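Local coordinates for protein DegT/DnrJ/EryC1/StrS aminotransferase (Brucella abortus 2308, PDB 4QGR) that binds pyridoxal 5'-phosphate and, as a member of the DegT/DnrJ/EryC1/StrS family, probably catalyses a transamination, at residues S89-A94 against V144-L149. Residues are numbered along the deposited sequence; the frame is centred on the assembly and turned at random.
Sequences SFTFAA and VDLFGL. With PLP (pyridoxal-5'-phosphate), chain E.
Two loops meet in the wall of the pyridoxal-phosphate pocket, where Thr91 touches Val144 and Phe90 touches Leu146. Each loop follows a parallel strand of the large mixed sheet, 83-88 and 137-141, and leads on to a helix. No hydrogen bond joins them; the contact is buried and held by side-chain packing. Phe90 CD2 meets the Leu146 methyl CD2 at 3.4 Å, and the two side chains cross at about a right angle. The same methyl lies 3.6 Å from Phe90 O. Farther along the ring, Phe90 CE2 comes within 4.3 Å of Phe147 CZ. Leu146 CG sits over the centre of the Phe147 ring, and Phe147 N is hydrogen-bonded to OE1 of Gln173, whose NE2 bonds the cofactor.

A mixed sheet with loops gathered at the strand ends round pyridoxal phosphate is the large domain of a fold-type I (aspartate aminotransferase-like) enzyme. Thr91 and Val144 bring the contact to the cofactor. Val144 CG2 lies 3.5 Å from Thr91 OG1, and its other methyl, CG1, is 3.7 Å from the cofactor methyl C2A. With OG1 anti to the backbone N (chi1 -175°), Thr91 reaches C2A too, and its hydroxyl is hydrogen-bonded to Thr95. Phe92 lies against the pyridine ring: its CD2 is 3.4 Å from C4 of pyridoxal phosphate, and Ala94 CB is 3.8 Å from the cofactor C6. His227 of the second subunit packs edge-to-face with Phe92.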
ATOM      1  N   SER A  89      -4.698  -7.971 -21.989  1.00 13.46           N
ATOM      2  CA  SER A  89      -4.884  -9.183 -21.195  1.00 13.12           C
ATOM      3  C   SER A  89      -3.527  -9.857 -20.909  1.00 13.05           C
ATOM      4  O   SER A  89      -3.374 -10.530 -19.879  1.00 13.66           O
ATOM      5  CB  SER A  89      -5.807 -10.129 -21.968  1.00 13.93           C
ATOM      6  OG  SER A  89      -5.880 -11.397 -21.351  1.00 13.60           O
ATOM      7  N   PHE A  90      -2.559  -9.719 -21.820  1.00 12.74           N
ATOM      8  CA  PHE A  90      -1.231 -10.279 -21.615  1.00 12.49           C
ATOM      9  C   PHE A  90      -0.368  -9.313 -20.813  1.00 12.80           C
ATOM     10  O   PHE A  90       0.392  -8.545 -21.386  1.00 13.12           O
ATOM     11  CB  PHE A  90      -0.586 -10.612 -22.971  1.00 12.75           C
ATOM     12  CG  PHE A  90       0.500 -11.630 -22.884  1.00 12.48           C
ATOM     13  CD1 PHE A  90       0.182 -12.947 -22.661  1.00 12.82           C
ATOM     14  CD2 PHE A  90       1.847 -11.254 -23.006  1.00 12.90           C
ATOM     15  CE1 PHE A  90       1.162 -13.907 -22.554  1.00 12.99           C
ATOM     16  CE2 PHE A  90       2.849 -12.200 -22.902  1.00 12.76           C
ATOM     17  CZ  PHE A  90       2.508 -13.528 -22.671  1.00 12.69           C
ATOM     18  N   THR A  91      -0.571  -9.308 -19.495  1.00 13.08           N
ATOM     19  CA  THR A  91       0.117  -8.435 -18.573  1.00 12.69           C
ATOM     20  C   THR A  91      -0.133  -8.960 -17.150  1.00 13.32           C
ATOM     21  O   THR A  91      -0.930  -9.903 -16.940  1.00 13.08           O
ATOM     22  CB  THR A  91      -0.379  -6.975 -18.716  1.00 12.98           C
ATOM     23  OG1 THR A  91       0.384  -6.118 -17.879  1.00 12.19           O
ATOM     24  CG2 THR A  91      -1.899  -6.843 -18.402  1.00 12.83           C
ATOM     25  N   PHE A  92       0.528  -8.335 -16.178  1.00 12.83           N
ATOM     26  CA  PHE A  92       0.294  -8.613 -14.768  1.00 13.86           C
ATOM     27  C   PHE A  92      -1.083  -8.153 -14.334  1.00 13.14           C
ATOM     28  O   PHE A  92      -1.602  -7.149 -14.841  1.00 12.46           O
ATOM     29  CB  PHE A  92       1.356  -7.894 -13.938  1.00 14.21           C
ATOM     30  CG  PHE A  92       1.306  -8.214 -12.474  1.00 15.61           C
ATOM     31  CD1 PHE A  92       1.723  -9.461 -12.003  1.00 17.56           C
ATOM     32  CD2 PHE A  92       0.893  -7.271 -11.573  1.00 15.27           C
ATOM     33  CE1 PHE A  92       1.660  -9.758 -10.642  1.00 17.74           C
ATOM     34  CE2 PHE A  92       0.835  -7.548 -10.217  1.00 16.05           C
ATOM     35  CZ  PHE A  92       1.248  -8.784  -9.748  1.00 16.06           C
ATOM     36  N   ALA A  93      -1.693  -8.872 -13.383  1.00 12.32           N
ATOM     37  CA  ALA A  93      -3.087  -8.617 -13.004  1.00 11.97           C
ATOM     38  C   ALA A  93      -3.411  -7.156 -12.649  1.00 11.31           C
ATOM     39  O   ALA A  93      -4.509  -6.694 -12.881  1.00 11.65           O
ATOM     40  CB  ALA A  93      -3.458  -9.501 -11.820  1.00 12.16           C
ATOM     41  N   ALA A  94      -2.499  -6.469 -11.975  1.00 10.48           N
ATOM     42  CA  ALA A  94      -2.711  -5.091 -11.548  1.00 10.53           C
ATOM     43  C   ALA A  94      -3.264  -4.178 -12.646  1.00 10.96           C
ATOM     44  O   ALA A  94      -4.115  -3.422 -12.365  1.00 11.07           O
ATOM     45  CB  ALA A  94      -1.421  -4.507 -11.030  1.00 10.62           C
ATOM     46  N   VAL A 144       0.840  -1.179 -21.636  1.00 11.47           N
ATOM     47  CA  VAL A 144       1.937  -1.706 -20.810  1.00 10.70           C
ATOM     48  C   VAL A 144       3.200  -1.773 -21.626  1.00 10.87           C
ATOM     49  O   VAL A 144       3.173  -2.177 -22.791  1.00 10.93           O
ATOM     50  CB  VAL A 144       1.591  -3.111 -20.272  1.00 10.23           C
ATOM     51  CG1 VAL A 144       2.726  -3.662 -19.448  1.00 10.51           C
ATOM     52  CG2 VAL A 144       0.292  -3.051 -19.459  1.00 10.48           C
ATOM     53  N   ASP A 145       4.309  -1.372 -21.019  1.00 10.30           N
ATOM     54  CA  ASP A 145       5.583  -1.543 -21.657  1.00 11.05           C
ATOM     55  C   ASP A 145       6.094  -2.921 -21.272  1.00 11.03           C
ATOM     56  O   ASP A 145       6.876  -3.050 -20.358  1.00 11.75           O
ATOM     57  CB  ASP A 145       6.564  -0.491 -21.186  1.00 10.82           C
ATOM     58  CG  ASP A 145       6.088   0.916 -21.442  1.00 11.06           C
ATOM     59  OD1 ASP A 145       5.405   1.154 -22.474  1.00 11.97           O
ATOM     60  OD2 ASP A 145       6.410   1.809 -20.607  1.00 11.42           O
ATOM     61  N   LEU A 146       5.614  -3.981 -21.929  1.00 11.15           N
ATOM     62  CA  LEU A 146       5.823  -5.321 -21.384  1.00 11.15           C
ATOM     63  C   LEU A 146       7.275  -5.731 -21.510  1.00 10.80           C
ATOM     64  O   LEU A 146       7.875  -5.546 -22.533  1.00 11.29           O
ATOM     65  CB  LEU A 146       4.901  -6.368 -22.037  1.00 11.40           C
ATOM     66  CG  LEU A 146       4.704  -7.653 -21.230  1.00 12.05           C
ATOM     67  CD1 LEU A 146       3.999  -7.374 -19.903  1.00 12.99           C
ATOM     68  CD2 LEU A 146       3.911  -8.711 -21.980  1.00 12.30           C
ATOM     69  N   PHE A 147       7.822  -6.310 -20.461  1.00 11.03           N
ATOM     70  CA  PHE A 147       9.220  -6.829 -20.417  1.00 11.06           C
ATOM     71  C   PHE A 147      10.277  -5.760 -20.579  1.00 11.77           C
ATOM     72  O   PHE A 147      11.456  -6.070 -20.745  1.00 12.06           O
ATOM     73  CB  PHE A 147       9.474  -7.986 -21.428  1.00 11.43           C
ATOM     74  CG  PHE A 147       8.490  -9.145 -21.304  1.00 11.06           C
ATOM     75  CD1 PHE A 147       8.009  -9.576 -20.069  1.00 10.59           C
ATOM     76  CD2 PHE A 147       8.036  -9.777 -22.429  1.00 11.22           C
ATOM     77  CE1 PHE A 147       7.122 -10.648 -19.976  1.00 10.70           C
ATOM     78  CE2 PHE A 147       7.139 -10.878 -22.330  1.00 11.23           C
ATOM     79  CZ  PHE A 147       6.690 -11.314 -21.095  1.00 10.50           C
ATOM     80  N   GLY A 148       9.840  -4.508 -20.526  1.00 11.41           N
ATOM     81  CA  GLY A 148      10.776  -3.356 -20.655  1.00 11.96           C
ATOM     82  C   GLY A 148      10.747  -2.612 -21.939  1.00 12.20           C
ATOM     83  O   GLY A 148      11.425  -1.566 -22.075  1.00 12.30           O
ATOM     84  N   LEU A 149       9.933  -3.086 -22.896  1.00 12.77           N
ATOM     85  CA  LEU A 149       9.893  -2.542 -24.242  1.00 13.48           C
ATOM     86  C   LEU A 149       8.740  -1.548 -24.371  1.00 13.78           C
ATOM     87  O   LEU A 149       7.599  -1.912 -24.075  1.00 12.64           O
ATOM     88  CB  LEU A 149       9.670  -3.676 -25.231  1.00 14.88           C
ATOM     89  CG  LEU A 149       9.614  -3.327 -26.742  1.00 16.29           C
ATOM     90  CD1 LEU A 149      10.946  -2.771 -27.160  1.00 16.89           C
ATOM     91  CD2 LEU A 149       9.219  -4.570 -27.546  1.00 16.93           C
TER
HETATM   92  N1  PLP E 403       2.081  -3.554 -13.835  1.00 12.49           N
HETATM   93  C2  PLP E 403       2.916  -4.463 -14.370  1.00 13.44           C
HETATM   94  C2A PLP E 403       3.099  -4.592 -15.863  1.00 13.83           C
HETATM   95  C3  PLP E 403       3.739  -5.292 -13.446  1.00 14.24           C
HETATM   96  O3  PLP E 403       4.604  -6.153 -13.967  1.00 13.36           O
HETATM   97  C4  PLP E 403       3.487  -5.178 -11.985  1.00 15.06           C
HETATM   98  C4A PLP E 403       4.221  -5.845 -10.887  1.00 20.41           C
HETATM   99  O4A PLP E 403       5.420  -6.030 -10.924  1.00 26.40           O
HETATM  100  C5  PLP E 403       2.530  -4.151 -11.549  1.00 14.25           C
HETATM  101  C6  PLP E 403       1.874  -3.389 -12.518  1.00 12.83           C
HETATM  102  C5A PLP E 403       2.234  -3.948 -10.079  1.00 12.98           C
HETATM  103  O4P PLP E 403       3.364  -3.429  -9.364  1.00 13.74           O
HETATM  104  P   PLP E 403       3.594  -3.810  -7.818  1.00 13.40           P
HETATM  105  O1P PLP E 403       4.637  -2.836  -7.274  1.00 12.60           O
HETATM  106  O2P PLP E 403       2.257  -3.774  -7.124  1.00 12.87           O
HETATM  107  O3P PLP E 403       4.174  -5.229  -7.938  1.00 13.95           O